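PDB 3BM7: ABM domain-containing protein from Caulobacter crescentus, which is of unknown function but is probably an oxidoreductase related to the antibiotic biosynthesis monooxygenases, with a ferredoxin-like fold. Local coordinates for residues 42-47 / 88-93. Numbering follows the deposited sequence. Where two conformers were deposited one is given.
Sequences LDLAAK and TDYFKA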
ATOM      1  N   LEU A  42       8.295 -10.477 -10.007  1.00 19.70           N
ATOM      2  CA  LEU A  42       9.439  -9.569  -9.864  1.00 19.36           C
ATOM      3  C   LEU A  42       9.992  -9.103 -11.199  1.00 21.13           C
ATOM      4  O   LEU A  42      10.452  -7.981 -11.331  1.00 20.84           O
ATOM      5  CB  LEU A  42      10.519 -10.182  -8.983  1.00 21.16           C
ATOM      6  CG  LEU A  42      10.159 -10.318  -7.503  1.00 22.70           C
ATOM      7  CD1 LEU A  42      11.232 -11.069  -6.745  1.00 27.51           C
ATOM      8  CD2 LEU A  42       9.902  -8.914  -6.877  1.00 24.96           C
ATOM      9  N   ASP A  43       9.944  -9.979 -12.192  0.50 19.41           N
ATOM     10  CA  ASP A  43      10.345  -9.614 -13.531  0.50 19.14           C
ATOM     11  C   ASP A  43       9.400  -8.527 -14.074  0.50 19.07           C
ATOM     12  O   ASP A  43       9.845  -7.556 -14.676  0.50 19.48           O
ATOM     13  CB  ASP A  43      10.339 -10.860 -14.405  0.50 18.26           C
ATOM     14  CG  ASP A  43      10.644 -10.559 -15.834  0.50 23.32           C
ATOM     15  OD1 ASP A  43      11.830 -10.549 -16.194  0.50 21.89           O
ATOM     16  OD2 ASP A  43       9.693 -10.344 -16.599  0.50 20.15           O
ATOM     17  N   LEU A  44       8.102  -8.691 -13.850  1.00 20.36           N
ATOM     18  CA  LEU A  44       7.101  -7.676 -14.214  1.00 18.44           C
ATOM     19  C   LEU A  44       7.397  -6.340 -13.501  1.00 18.27           C
ATOM     20  O   LEU A  44       7.469  -5.261 -14.105  1.00 18.08           O
ATOM     21  CB  LEU A  44       5.692  -8.156 -13.884  1.00 20.14           C
ATOM     22  CG  LEU A  44       4.586  -7.094 -13.979  1.00 19.63           C
ATOM     23  CD1 LEU A  44       4.490  -6.510 -15.422  1.00 21.69           C
ATOM     24  CD2 LEU A  44       3.264  -7.664 -13.464  1.00 23.26           C
ATOM     25  N   ALA A  45       7.611  -6.421 -12.204  1.00 19.46           N
ATOM     26  CA  ALA A  45       7.844  -5.204 -11.424  1.00 19.68           C
ATOM     27  C   ALA A  45       9.046  -4.416 -11.878  1.00 20.02           C
ATOM     28  O   ALA A  45       8.982  -3.197 -11.954  1.00 19.47           O
ATOM     29  CB  ALA A  45       7.943  -5.565  -9.926  1.00 19.92           C
ATOM     30  N   ALA A  46      10.152  -5.088 -12.239  1.00 16.69           N
ATOM     31  CA  ALA A  46      11.293  -4.410 -12.752  1.00 15.52           C
ATOM     32  C   ALA A  46      10.953  -3.669 -14.053  1.00 18.70           C
ATOM     33  O   ALA A  46      11.421  -2.566 -14.254  1.00 18.74           O
ATOM     34  CB  ALA A  46      12.456  -5.421 -12.974  1.00 20.99           C
ATOM     35  N   LYS A  47      10.170  -4.281 -14.941  1.00 17.18           N
ATOM     36  CA  LYS A  47       9.736  -3.648 -16.178  1.00 17.49           C
ATOM     37  C   LYS A  47       8.837  -2.422 -15.934  1.00 14.99           C
ATOM     38  O   LYS A  47       9.007  -1.360 -16.565  1.00 17.90           O
ATOM     39  CB  LYS A  47       9.070  -4.678 -17.103  1.00 18.57           C
ATOM     40  CG  LYS A  47      10.095  -5.713 -17.633  1.00 18.37           C
ATOM     41  CD  LYS A  47       9.478  -6.863 -18.420  1.00 21.52           C
ATOM     42  CE  LYS A  47      10.582  -7.916 -18.764  1.00 22.76           C
ATOM     43  NZ  LYS A  47      10.028  -9.274 -19.089  1.00 35.87           N
ATOM     44  N   THR A  88      -0.070  -2.653 -21.244  1.00 23.09           N
ATOM     45  CA  THR A  88       1.203  -2.956 -21.851  1.00 20.12           C
ATOM     46  C   THR A  88       1.354  -4.436 -22.236  1.00 21.38           C
ATOM     47  O   THR A  88       0.727  -5.304 -21.622  1.00 22.44           O
ATOM     48  CB  THR A  88       2.404  -2.593 -20.956  1.00 20.16           C
ATOM     49  OG1 THR A  88       2.461  -3.490 -19.842  1.00 21.32           O
ATOM     50  CG2 THR A  88       2.328  -1.128 -20.485  1.00 21.73           C
ATOM     51  N   ASP A  89       2.178  -4.722 -23.243  0.50 21.74           N
ATOM     52  CA  ASP A  89       2.402  -6.118 -23.658  0.50 22.68           C
ATOM     53  C   ASP A  89       3.078  -6.957 -22.572  0.50 22.91           C
ATOM     54  O   ASP A  89       2.818  -8.155 -22.448  0.50 20.04           O
ATOM     55  CB  ASP A  89       3.198  -6.206 -24.976  0.50 22.64           C
ATOM     56  CG  ASP A  89       4.551  -5.498 -24.916  0.50 23.13           C
ATOM     57  OD1 ASP A  89       4.866  -4.841 -23.903  0.50 26.82           O
ATOM     58  OD2 ASP A  89       5.289  -5.568 -25.921  0.50 30.53           O
ATOM     59  N   TYR A  90       3.965  -6.341 -21.795  1.00 22.71           N
ATOM     60  CA  TYR A  90       4.611  -7.058 -20.705  1.00 21.39           C
ATOM     61  C   TYR A  90       3.681  -7.309 -19.523  1.00 21.45           C
ATOM     62  O   TYR A  90       3.793  -8.337 -18.875  1.00 21.72           O
ATOM     63  CB  TYR A  90       5.952  -6.400 -20.305  1.00 20.88           C
ATOM     64  CG  TYR A  90       5.873  -4.953 -19.889  1.00 20.90           C
ATOM     65  CD1 TYR A  90       5.609  -4.601 -18.574  1.00 19.86           C
ATOM     66  CD2 TYR A  90       6.109  -3.935 -20.803  1.00 18.22           C
ATOM     67  CE1 TYR A  90       5.527  -3.256 -18.202  1.00 20.99           C
ATOM     68  CE2 TYR A  90       6.058  -2.603 -20.434  1.00 18.57           C
ATOM     69  CZ  TYR A  90       5.783  -2.271 -19.135  1.00 22.83           C
ATOM     70  OH  TYR A  90       5.725  -0.934 -18.785  1.00 20.01           O
ATOM     71  N   PHE A  91       2.771  -6.392 -19.236  1.00 20.49           N
ATOM     72  CA  PHE A  91       1.747  -6.652 -18.220  1.00 21.46           C
ATOM     73  C   PHE A  91       0.841  -7.826 -18.633  1.00 23.51           C
ATOM     74  O   PHE A  91       0.581  -8.740 -17.851  1.00 22.21           O
ATOM     75  CB  PHE A  91       0.906  -5.403 -17.941  1.00 21.18           C
ATOM     76  CG  PHE A  91      -0.108  -5.577 -16.892  1.00 24.90           C
ATOM     77  CD1 PHE A  91       0.202  -5.362 -15.561  1.00 25.04           C
ATOM     78  CD2 PHE A  91      -1.406  -5.919 -17.227  1.00 28.02           C
ATOM     79  CE1 PHE A  91      -0.750  -5.516 -14.572  1.00 28.27           C
ATOM     80  CE2 PHE A  91      -2.363  -6.060 -16.249  1.00 29.58           C
ATOM     81  CZ  PHE A  91      -2.044  -5.854 -14.920  1.00 28.23           C
ATOM     82  N   LYS A  92       0.391  -7.797 -19.884  1.00 22.96           N
ATOM     83  CA  LYS A  92      -0.448  -8.865 -20.400  1.00 23.59           C
ATOM     84  C   LYS A  92       0.268 -10.224 -20.417  1.00 21.93           C
ATOM     85  O   LYS A  92      -0.338 -11.229 -20.008  1.00 26.08           O
ATOM     86  CB  LYS A  92      -1.015  -8.472 -21.766  1.00 23.91           C
ATOM     87  CG  LYS A  92      -2.016  -7.304 -21.689  1.00 24.03           C
ATOM     88  CD  LYS A  92      -2.651  -6.936 -23.015  1.00 26.37           C
ATOM     89  CE  LYS A  92      -1.665  -6.486 -24.061  1.00 31.69           C
ATOM     90  NZ  LYS A  92      -2.317  -6.256 -25.379  1.00 29.63           N
ATOM     91  N   ALA A  93       1.526 -10.251 -20.830  1.00 21.15           N
ATOM     92  CA  ALA A  93       2.320 -11.473 -20.880  1.00 23.51           C
ATOM     93  C   ALA A  93       2.510 -11.987 -19.454  1.00 23.72           C
ATOM     94  O   ALA A  93       2.406 -13.191 -19.196  1.00 23.10           O
ATOM     95  CB  ALA A  93       3.669 -11.237 -21.560  1.00 26.06           C
TER
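Tyr90 meets Lys47 over one face of its ring and Leu44 at its edge, and most of the close packing gathers round it. Lys47 CB lies 4.2 Å from the ring centroid and 27° off its normal, a CH-pi contact made by the aliphatic root of a charged side chain. In the ring plane, Leu44 CD1 meets Tyr90 CD1 at 3.9 Å; it also sits 3.9 Å from Phe91 CA, so one methyl touches both the tyrosine ring and the backbone of the next residue. Tyr90 holds CG between its backbone N and carbonyl carbon (chi1 58°), which carries the ring back toward the start of its helix. There Thr88 OG1 covers the face opposite Lys47, 3.4 Å above the ring centre. That oxygen also accepts from Phe91 N at 3.0 Å, making Thr88 the N-cap: a small hydroxyl residue suits a place where the first turn leaves amides without backbone acceptors.

Helix 34-51 and helix 89-98, nearly antiparallel at 168° and 10.1 Å apart along these short segments, pack on one face of the four-stranded antiparallel sheet of the ferredoxin-like fold; helix 89-98 follows helix 79-87 in the second crossover. Leu44, buried and branched, suits the layer beneath them, where it also touches Tyr58 of strand 55-62.

Packing slackens at Phe91, whose ring Leu44 CD2 approaches obliquely, 4.4 Å from Phe91 CD1; that ring also meets His85. On the more open side, the Lys47 chain runs extended past Tyr90 in the opposite direction, its CD still beside Tyr90 CB. Lys47 NZ then reaches Asp43 OD2 at 2.7 Å, a salt bridge described for one of two Asp43 conformers. The phenol, amphipathic like the lysine, sends Tyr90 OH to a hydrogen bond with Glu52.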